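UTP--glucose-1-phosphate uridylyltransferase (Acinetobacter baumannii, PDB 6IKZ) catalyses the conversion of UTP and alpha-D-glucose 1-phosphate to UDP-alpha-D-glucose and diphosphate, and may play a role in stationary-phase survival. Local coordinates at residues Q50-T55 with I99-P104; L133-S138 with V268-L273; S144-R149 with R209-A214. The protein carries 1 engineered substitution. One frame throughout, in Å; residues are numbered along the deposited sequence.

Contact 1: Q50-T55 with I99-P104; sequences QIILVT and ISVRQP. With SO4 (sulfate ion), chain D.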
loop_
_atom_site.group_PDB
_atom_site.type_symbol
_atom_site.label_atom_id
_atom_site.label_comp_id
_atom_site.label_asym_id
_atom_site.label_seq_id
_atom_site.Cartn_x
_atom_site.Cartn_y
_atom_site.Cartn_z
ATOM N N GLN A 50 13.824 -21.551 1.594
ATOM C CA GLN A 50 12.728 -20.871 0.859
ATOM C C GLN A 50 11.521 -20.733 1.802
ATOM O O GLN A 50 10.919 -21.763 2.162
ATOM C CB GLN A 50 12.388 -21.645 -0.410
ATOM C CG GLN A 50 11.639 -20.830 -1.457
ATOM C CD GLN A 50 11.186 -21.669 -2.634
ATOM O OE1 GLN A 50 11.124 -22.893 -2.575
ATOM N NE2 GLN A 50 10.848 -21.014 -3.730
ATOM N N ILE A 51 11.219 -19.508 2.237
ATOM C CA ILE A 51 9.972 -19.158 2.963
ATOM C C ILE A 51 8.884 -18.861 1.928
ATOM O O ILE A 51 9.019 -17.912 1.160
ATOM C CB ILE A 51 10.212 -17.959 3.885
ATOM C CG1 ILE A 51 11.308 -18.226 4.925
ATOM C CG2 ILE A 51 8.915 -17.535 4.520
ATOM C CD1 ILE A 51 10.935 -19.235 5.980
ATOM N N ILE A 52 7.820 -19.650 1.894
ATOM C CA ILE A 52 6.695 -19.429 0.947
ATOM C C ILE A 52 5.551 -18.828 1.756
ATOM O O ILE A 52 5.000 -19.553 2.580
ATOM C CB ILE A 52 6.305 -20.731 0.219
ATOM C CG1 ILE A 52 7.545 -21.542 -0.159
ATOM C CG2 ILE A 52 5.453 -20.407 -1.005
ATOM C CD1 ILE A 52 7.244 -22.858 -0.828
ATOM N N LEU A 53 5.301 -17.529 1.597
ATOM C CA LEU A 53 4.176 -16.805 2.241
ATOM C C LEU A 53 2.962 -16.999 1.341
ATOM O O LEU A 53 3.046 -16.615 0.162
ATOM C CB LEU A 53 4.499 -15.315 2.387
ATOM C CG LEU A 53 5.738 -14.973 3.224
ATOM C CD1 LEU A 53 6.039 -13.493 3.184
ATOM C CD2 LEU A 53 5.623 -15.437 4.662
ATOM N N VAL A 54 1.916 -17.650 1.846
ATOM C CA VAL A 54 0.571 -17.620 1.207
ATOM C C VAL A 54 -0.132 -16.402 1.794
ATOM O O VAL A 54 -0.440 -16.421 3.020
ATOM C CB VAL A 54 -0.239 -18.896 1.446
ATOM C CG1 VAL A 54 -1.574 -18.769 0.777
ATOM C CG2 VAL A 54 0.481 -20.127 0.943
ATOM N N THR A 55 -0.344 -15.364 0.990
ATOM C CA THR A 55 -0.638 -14.037 1.569
ATOM C C THR A 55 -1.934 -13.458 1.015
ATOM O O THR A 55 -2.498 -14.010 0.051
ATOM C CB THR A 55 0.570 -13.117 1.389
ATOM O OG1 THR A 55 0.435 -12.088 2.377
ATOM C CG2 THR A 55 0.674 -12.591 -0.020
ATOM N N ILE A 99 9.378 -15.953 -0.826
ATOM C CA ILE A 99 8.441 -15.969 -1.991
ATOM C C ILE A 99 7.049 -15.587 -1.500
ATOM O O ILE A 99 6.751 -15.841 -0.325
ATOM C CB ILE A 99 8.348 -17.370 -2.609
ATOM C CG1 ILE A 99 9.715 -18.032 -2.709
ATOM C CG2 ILE A 99 7.664 -17.302 -3.957
ATOM C CD1 ILE A 99 10.738 -17.132 -3.360
ATOM N N SER A 100 6.207 -15.057 -2.385
ATOM C CA SER A 100 4.771 -14.871 -2.091
ATOM C C SER A 100 3.921 -15.491 -3.193
ATOM O O SER A 100 4.311 -15.457 -4.380
ATOM C CB SER A 100 4.399 -13.448 -1.829
ATOM O OG SER A 100 5.052 -13.039 -0.648
ATOM N N VAL A 101 2.794 -16.049 -2.763
ATOM C CA VAL A 101 1.675 -16.393 -3.660
ATOM C C VAL A 101 0.410 -15.961 -2.929
ATOM O O VAL A 101 0.445 -15.942 -1.706
ATOM C CB VAL A 101 1.739 -17.885 -4.005
ATOM C CG1 VAL A 101 1.716 -18.710 -2.733
ATOM C CG2 VAL A 101 0.623 -18.272 -4.960
ATOM N N ARG A 102 -0.609 -15.525 -3.673
ATOM C CA ARG A 102 -1.892 -15.035 -3.108
ATOM C C ARG A 102 -2.839 -16.208 -2.834
ATOM O O ARG A 102 -2.907 -17.111 -3.685
ATOM C CB ARG A 102 -2.578 -14.056 -4.072
ATOM C CG ARG A 102 -1.917 -12.685 -4.119
ATOM C CD ARG A 102 -1.766 -12.001 -2.770
ATOM N NE ARG A 102 -0.996 -10.776 -2.891
ATOM C CZ ARG A 102 -1.464 -9.595 -3.259
ATOM N NH1 ARG A 102 -2.737 -9.420 -3.570
ATOM N NH2 ARG A 102 -0.634 -8.580 -3.323
ATOM N N GLN A 103 -3.554 -16.164 -1.696
ATOM C CA GLN A 103 -4.800 -16.936 -1.448
ATOM C C GLN A 103 -5.985 -16.102 -1.935
ATOM O O GLN A 103 -6.390 -15.126 -1.293
ATOM C CB GLN A 103 -4.967 -17.271 0.030
ATOM C CG GLN A 103 -6.329 -17.880 0.327
ATOM C CD GLN A 103 -6.292 -18.707 1.576
ATOM O OE1 GLN A 103 -5.759 -18.266 2.589
ATOM N NE2 GLN A 103 -6.818 -19.923 1.492
ATOM N N PRO A 104 -6.561 -16.449 -3.101
ATOM C CA PRO A 104 -7.572 -15.611 -3.740
ATOM C C PRO A 104 -8.712 -15.234 -2.790
ATOM O O PRO A 104 -9.057 -14.067 -2.765
ATOM C CB PRO A 104 -8.106 -16.441 -4.927
ATOM C CG PRO A 104 -7.384 -17.787 -4.872
ATOM C CD PRO A 104 -6.244 -17.652 -3.881
HETATM S S SO4 D . 7.221 -11.439 -2.492
HETATM O O1 SO4 D . 6.381 -12.511 -2.920
HETATM O O2 SO4 D . 6.753 -10.925 -1.238
HETATM O O3 SO4 D . 8.562 -11.937 -2.332
HETATM O O4 SO4 D . 7.180 -10.393 -3.480
#
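Ile-51 to Thr-55 run parallel to Ile-99 to Gln-103, with short strand axes 4.7 Å apart at their closest and inclined by 24°. Five backbone hydrogen bonds join them: Ile-99 and Val-101 each donate to and accept from residues of 50-55, and Gln-103 N closes the ladder on Thr-55 O at 3.0 Å. Gln-50 reaches Ile-99 because its CG stands opposite the backbone N (chi1 -160°) and the rest of the chain is extended, bringing NE2 to 3.3 Å from Ile-99 CG1. Further along that face, Val-54 and Val-101 lie side by side, CG2 of the former 4.1 Å from CG1 of the latter. Helices 109-115 and 117-120 cover this face. The two strands are parallel members of the GT-A sheet, linked through a connection that holds helices 60-65, 70-78 and 82-87; antiparallel pairing by Ile-99 to Val-101 carries the sheet into the second subunit. On the other face Thr-55 CG2 packs 3.7 Å from Arg-102 CD, while the guanidinium continues to Asp-67 and Asn-64 of the second subunit. Ser-100 OG, on the same face as Thr-55, donates a hydrogen bond to O2 of a doubtfully placed sulfate ion (2.8 Å). Val-54 CG1 meets Gln-103 CB at 3.8 Å. Gln-103 binds UTP and UDP-glucose, and its NE2 is hydrogen-bonded to His-111 and the Gly-108 carbonyl.

Contact 2: L133-S138 with V268-L273; sequences LVKDGS and VLHYGL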
loop_
_atom_site.group_PDB
_atom_site.type_symbol
_atom_site.label_atom_id
_atom_site.label_comp_id
_atom_site.label_asym_id
_atom_site.label_seq_id
_atom_site.Cartn_x
_atom_site.Cartn_y
_atom_site.Cartn_z
ATOM N N LEU A 133 3.815 -19.037 18.184
ATOM C CA LEU A 133 5.263 -18.929 18.496
ATOM C C LEU A 133 5.677 -20.182 19.246
ATOM O O LEU A 133 4.919 -20.569 20.135
ATOM C CB LEU A 133 5.518 -17.715 19.388
ATOM C CG LEU A 133 5.143 -16.359 18.801
ATOM C CD1 LEU A 133 5.999 -15.259 19.417
ATOM C CD2 LEU A 133 5.285 -16.345 17.290
ATOM N N VAL A 134 6.834 -20.770 18.936
ATOM C CA VAL A 134 7.412 -21.875 19.765
ATOM C C VAL A 134 8.822 -21.467 20.205
ATOM O O VAL A 134 9.667 -21.210 19.352
ATOM C CB VAL A 134 7.331 -23.263 19.094
ATOM C CG1 VAL A 134 7.045 -23.183 17.604
ATOM C CG2 VAL A 134 8.537 -24.158 19.393
ATOM N N LYS A 135 9.018 -21.383 21.521
ATOM C CA LYS A 135 10.232 -20.860 22.186
ATOM C C LYS A 135 10.986 -22.023 22.824
ATOM O O LYS A 135 10.412 -23.124 22.892
ATOM C CB LYS A 135 9.805 -19.872 23.271
ATOM C CG LYS A 135 10.901 -18.979 23.837
ATOM C CD LYS A 135 11.205 -19.230 25.304
ATOM C CE LYS A 135 10.557 -18.215 26.228
ATOM N NZ LYS A 135 10.225 -18.801 27.549
ATOM N N ASP A 136 12.210 -21.754 23.287
ATOM C CA ASP A 136 13.014 -22.601 24.211
ATOM C C ASP A 136 13.617 -23.756 23.399
ATOM O O ASP A 136 13.208 -23.943 22.234
ATOM C CB ASP A 136 12.179 -23.057 25.416
ATOM N N GLY A 137 14.555 -24.488 24.001
ATOM C CA GLY A 137 15.324 -25.563 23.349
ATOM C C GLY A 137 16.752 -25.571 23.860
ATOM O O GLY A 137 17.319 -24.476 24.046
ATOM N N SER A 138 17.305 -26.763 24.099
ATOM C CA SER A 138 18.679 -26.973 24.626
ATOM C C SER A 138 19.692 -26.735 23.498
ATOM O O SER A 138 20.557 -25.846 23.660
ATOM C CB SER A 138 18.820 -28.349 25.234
ATOM O OG SER A 138 19.670 -28.314 26.367
ATOM N N VAL A 268 4.829 -11.702 24.968
ATOM C CA VAL A 268 5.544 -10.439 25.310
ATOM C C VAL A 268 6.294 -10.654 26.631
ATOM O O VAL A 268 7.495 -10.484 26.647
ATOM C CB VAL A 268 4.569 -9.263 25.406
ATOM C CG1 VAL A 268 5.257 -8.038 25.977
ATOM C CG2 VAL A 268 3.912 -8.956 24.058
ATOM N N LEU A 269 5.610 -11.066 27.691
ATOM C CA LEU A 269 6.232 -11.347 29.018
ATOM C C LEU A 269 7.400 -12.322 28.882
ATOM O O LEU A 269 8.520 -11.993 29.337
ATOM C CB LEU A 269 5.175 -11.886 29.987
ATOM C CG LEU A 269 4.199 -10.819 30.476
ATOM C CD1 LEU A 269 3.016 -11.468 31.157
ATOM C CD2 LEU A 269 4.892 -9.819 31.408
ATOM N N HIS A 270 7.169 -13.477 28.274
ATOM C CA HIS A 270 8.171 -14.571 28.302
ATOM C C HIS A 270 9.344 -14.208 27.400
ATOM O O HIS A 270 10.469 -14.513 27.799
ATOM C CB HIS A 270 7.521 -15.926 28.006
ATOM C CG HIS A 270 6.846 -16.511 29.199
ATOM N ND1 HIS A 270 7.166 -17.768 29.686
ATOM C CD2 HIS A 270 5.894 -16.006 30.014
ATOM C CE1 HIS A 270 6.431 -18.013 30.754
ATOM N NE2 HIS A 270 5.643 -16.944 30.973
ATOM N N TYR A 271 9.106 -13.575 26.252
ATOM C CA TYR A 271 10.178 -13.159 25.311
ATOM C C TYR A 271 10.918 -11.947 25.860
ATOM O O TYR A 271 12.155 -11.946 25.808
ATOM C CB TYR A 271 9.612 -12.868 23.924
ATOM C CG TYR A 271 9.394 -14.128 23.130
ATOM C CD1 TYR A 271 10.457 -14.804 22.564
ATOM C CD2 TYR A 271 8.142 -14.683 23.001
ATOM C CE1 TYR A 271 10.273 -15.984 21.878
ATOM C CE2 TYR A 271 7.937 -15.836 22.280
ATOM C CZ TYR A 271 9.006 -16.501 21.726
ATOM O OH TYR A 271 8.797 -17.656 21.018
ATOM N N GLY A 272 10.174 -10.943 26.327
ATOM C CA GLY A 272 10.712 -9.792 27.076
ATOM C C GLY A 272 11.757 -10.226 28.090
ATOM O O GLY A 272 12.891 -9.752 27.971
ATOM N N LEU A 273 11.408 -11.130 29.019
ATOM C CA LEU A 273 12.308 -11.597 30.116
ATOM C C LEU A 273 13.588 -12.190 29.529
ATOM O O LEU A 273 14.640 -11.969 30.129
ATOM C CB LEU A 273 11.612 -12.644 30.997
ATOM C CG LEU A 273 10.531 -12.136 31.957
ATOM C CD1 LEU A 273 11.055 -11.004 32.827
#
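The phenol end of Tyr-271 lodges between Leu-133 and Lys-135, alternate residues of a strand whose side chains both start out toward the helix. Its OH lies 3.3 Å from Lys-135 CB and 3.7 Å from Leu-133 CB, so the hydroxyl end of the ring meets the roots of both side chains. The two come at the ring obliquely, from opposite sides of its plane: Leu-133 CD1 lies 3.5 Å from CE2 of Tyr-271 and Lys-135 CG 3.6 Å from CE1 of that ring. The lysine and tyrosine chains run antiparallel alongside one another. With CG opposite its own backbone N (chi1 -166°), the lysine starts along the tyrosine and then bends repeatedly, which brings NZ to the edge of the His-270 ring, in its plane and 3.9 Å from ND1. These contacts attach helix 261-274 to a two-stranded antiparallel ribbon, strands 132-135 and 254-257, distinct from the large sheet of the GT-A domain; the axes of the short segments come within 10.9 Å and are inclined by 39°. A second layer packs behind the first. Tyr-38 of helix 36-44 meets the ring of Tyr-271 with planes at about 50°, Phe-256 on the partner strand of the ribbon meets the ring of His-270, and Val-39 packs on Leu-133. Just before the strand comes Asp-131, which binds UTP and UDP-glucose. Outward from the helix, His-270 packs against Leu-289 of the third subunit.

Contact 3: S144-R149 with R209-A214; sequences SRMISR and RYVLPA. With SO4 (sulfate ion), chain F.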
loop_
_atom_site.group_PDB
_atom_site.type_symbol
_atom_site.label_atom_id
_atom_site.label_comp_id
_atom_site.label_asym_id
_atom_site.label_seq_id
_atom_site.Cartn_x
_atom_site.Cartn_y
_atom_site.Cartn_z
ATOM N N SER A 144 13.623 -28.523 13.869
ATOM C CA SER A 144 14.795 -29.281 13.334
ATOM C C SER A 144 14.596 -30.770 13.622
ATOM O O SER A 144 14.682 -31.559 12.652
ATOM C CB SER A 144 16.146 -28.806 13.840
ATOM N N ARG A 145 14.334 -31.116 14.893
ATOM C CA ARG A 145 14.164 -32.515 15.367
ATOM C C ARG A 145 13.138 -33.166 14.456
ATOM O O ARG A 145 13.448 -34.175 13.800
ATOM C CB ARG A 145 13.636 -32.606 16.804
ATOM C CG ARG A 145 14.681 -32.791 17.899
ATOM C CD ARG A 145 14.848 -31.521 18.714
ATOM N NE ARG A 145 15.947 -31.597 19.671
ATOM C CZ ARG A 145 15.842 -31.615 20.998
ATOM N NH1 ARG A 145 14.666 -31.565 21.610
ATOM N NH2 ARG A 145 16.948 -31.684 21.716
ATOM N N MET A 146 11.950 -32.578 14.420
ATOM C CA MET A 146 10.810 -33.097 13.625
ATOM C C MET A 146 11.203 -33.260 12.143
ATOM O O MET A 146 10.700 -34.180 11.519
ATOM C CB MET A 146 9.594 -32.174 13.758
ATOM C CG MET A 146 8.359 -32.806 13.205
ATOM S SD MET A 146 6.862 -31.944 13.656
ATOM C CE MET A 146 6.949 -30.527 12.568
ATOM N N ILE A 147 12.078 -32.426 11.583
ATOM C CA ILE A 147 12.519 -32.582 10.157
ATOM C C ILE A 147 13.455 -33.800 10.035
ATOM O O ILE A 147 13.178 -34.659 9.167
ATOM C CB ILE A 147 13.168 -31.300 9.597
ATOM C CG1 ILE A 147 12.248 -30.093 9.773
ATOM C CG2 ILE A 147 13.563 -31.519 8.156
ATOM C CD1 ILE A 147 12.401 -29.016 8.745
ATOM N N SER A 148 14.522 -33.876 10.845
ATOM C CA SER A 148 15.446 -35.050 10.884
ATOM C C SER A 148 14.633 -36.341 11.061
ATOM O O SER A 148 14.956 -37.357 10.415
ATOM C CB SER A 148 16.505 -34.924 11.942
ATOM O OG SER A 148 16.044 -34.114 12.991
ATOM N N ARG A 149 13.564 -36.274 11.847
ATOM C CA ARG A 149 12.610 -37.386 11.972
ATOM C C ARG A 149 11.923 -37.646 10.624
ATOM O O ARG A 149 11.901 -38.811 10.247
ATOM C CB ARG A 149 11.636 -37.112 13.110
ATOM C CG ARG A 149 10.708 -38.280 13.392
ATOM C CD ARG A 149 11.452 -39.587 13.598
ATOM N NE ARG A 149 10.520 -40.688 13.807
ATOM C CZ ARG A 149 10.775 -41.975 13.577
ATOM N NH1 ARG A 149 11.954 -42.363 13.114
ATOM N NH2 ARG A 149 9.833 -42.872 13.804
ATOM N N ARG A 209 2.570 -27.012 13.411
ATOM C CA ARG A 209 3.870 -27.271 12.738
ATOM C C ARG A 209 3.795 -28.653 12.089
ATOM O O ARG A 209 3.508 -29.614 12.776
ATOM C CB ARG A 209 5.032 -27.212 13.735
ATOM C CG ARG A 209 5.278 -25.839 14.347
ATOM C CD ARG A 209 6.022 -24.856 13.457
ATOM N NE ARG A 209 6.187 -23.625 14.212
ATOM C CZ ARG A 209 5.329 -22.599 14.234
ATOM N NH1 ARG A 209 4.221 -22.592 13.498
ATOM N NH2 ARG A 209 5.599 -21.567 15.015
ATOM N N TYR A 210 4.017 -28.733 10.787
ATOM C CA TYR A 210 3.889 -29.975 9.991
ATOM C C TYR A 210 5.114 -30.118 9.100
ATOM O O TYR A 210 5.662 -29.096 8.715
ATOM C CB TYR A 210 2.626 -29.928 9.129
ATOM C CG TYR A 210 1.381 -29.506 9.868
ATOM C CD1 TYR A 210 1.225 -28.222 10.377
ATOM C CD2 TYR A 210 0.344 -30.399 10.062
ATOM C CE1 TYR A 210 0.067 -27.837 11.041
ATOM C CE2 TYR A 210 -0.821 -30.026 10.717
ATOM C CZ TYR A 210 -0.965 -28.742 11.200
ATOM O OH TYR A 210 -2.119 -28.423 11.837
ATOM N N VAL A 211 5.505 -31.361 8.817
ATOM C CA VAL A 211 6.357 -31.768 7.666
ATOM C C VAL A 211 5.520 -32.741 6.858
ATOM O O VAL A 211 5.109 -33.720 7.448
ATOM C CB VAL A 211 7.650 -32.439 8.130
ATOM C CG1 VAL A 211 8.622 -32.576 6.966
ATOM C CG2 VAL A 211 8.268 -31.697 9.305
ATOM N N LEU A 212 5.216 -32.429 5.598
ATOM C CA LEU A 212 4.278 -33.198 4.738
ATOM C C LEU A 212 4.987 -33.478 3.432
ATOM O O LEU A 212 5.917 -32.781 3.078
ATOM C CB LEU A 212 3.006 -32.401 4.452
ATOM C CG LEU A 212 2.325 -31.730 5.642
ATOM C CD1 LEU A 212 1.244 -30.782 5.164
ATOM C CD2 LEU A 212 1.735 -32.767 6.577
ATOM N N PRO A 213 4.633 -34.546 2.712
ATOM C CA PRO A 213 5.140 -34.738 1.364
ATOM C C PRO A 213 4.268 -34.040 0.315
ATOM O O PRO A 213 3.121 -33.943 0.530
ATOM C CB PRO A 213 5.019 -36.268 1.207
ATOM C CG PRO A 213 3.778 -36.607 1.980
ATOM C CD PRO A 213 3.823 -35.678 3.177
ATOM N N ALA A 214 4.845 -33.717 -0.830
ATOM C CA ALA A 214 4.190 -33.086 -1.998
ATOM C C ALA A 214 2.869 -33.764 -2.310
ATOM O O ALA A 214 1.964 -33.022 -2.687
ATOM C CB ALA A 214 5.105 -33.146 -3.189
HETATM S S SO4 F . 11.661 -46.339 15.041
HETATM O O1 SO4 F . 12.894 -45.992 15.711
HETATM O O2 SO4 F . 11.878 -46.301 13.611
HETATM O O3 SO4 F . 11.235 -47.655 15.449
HETATM O O4 SO4 F . 10.633 -45.401 15.405
#
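Met-146 and Ile-147 bring helix 142-153 onto Val-211 in the large GT-A sheet, a helix-on-sheet layer in which the axes of the short segments come within 9.0 Å and lie 20° from parallel. The methionine does most of the touching. Its chain runs out extended and turns only at the last bond (chi3 76°), laying CE over the strand backbone 3.6 Å from Arg-209 O. The same methyl is 3.7 Å from Val-211 CG2 and 4.0 Å from Arg-209 CB, so it spans two residues whose side chains start on the helix side of the sheet. Met-146 and Val-211 overlap head to tail, with Met-146 CG still 4.1 Å from Val-211 CG2. Ile-147 adds a looser apolar contact, its CG1 reaching that same CG2 at 4.3 Å. Strand 209-212 lies between strands 125-128 and 156-162, antiparallel to both, and the helix leads directly into the latter, where Gln-157 and Met-159 also support Met-146. Beyond CB, Arg-209 turns away from the helix: its buried guanidinium forms a salt bridge with Glu-42 and hydrogen bonds to the carbonyls of Leu-129 and Val-132. Arg-149 makes a salt bridge with Glu-247 and only a weak hydrogen bond from NH2 to a sulfate O4. From the other face of the strand, Tyr-210 packs on helix 233-241 and lies close to Val-206 of the UDP-glucose site.

In the fold
From the N terminus, contact 1 closes first, joining strand 50-55 to strand 97-102 across a connection about half of which is helix and ending at Gln-103 of the nucleotide site. Contact 2 opens afterwards at strand 132-135 and closes only near the C terminus, at helix 261-274. Contact 3 opens and closes within that long excursion, seating helix 142-153 on strand 209-212. Contacts 1 and 3 both reach the large sheet, their centres about 19 Å apart, whereas contact 2 ties the small ribbon to the C-terminal helical region. Contacts 2 and 3 meet directly, Val-134 CG1 packing 3.4 Å from Arg-209 NH2; contacts 1 and 2 lie on opposite sides of the chain's centre.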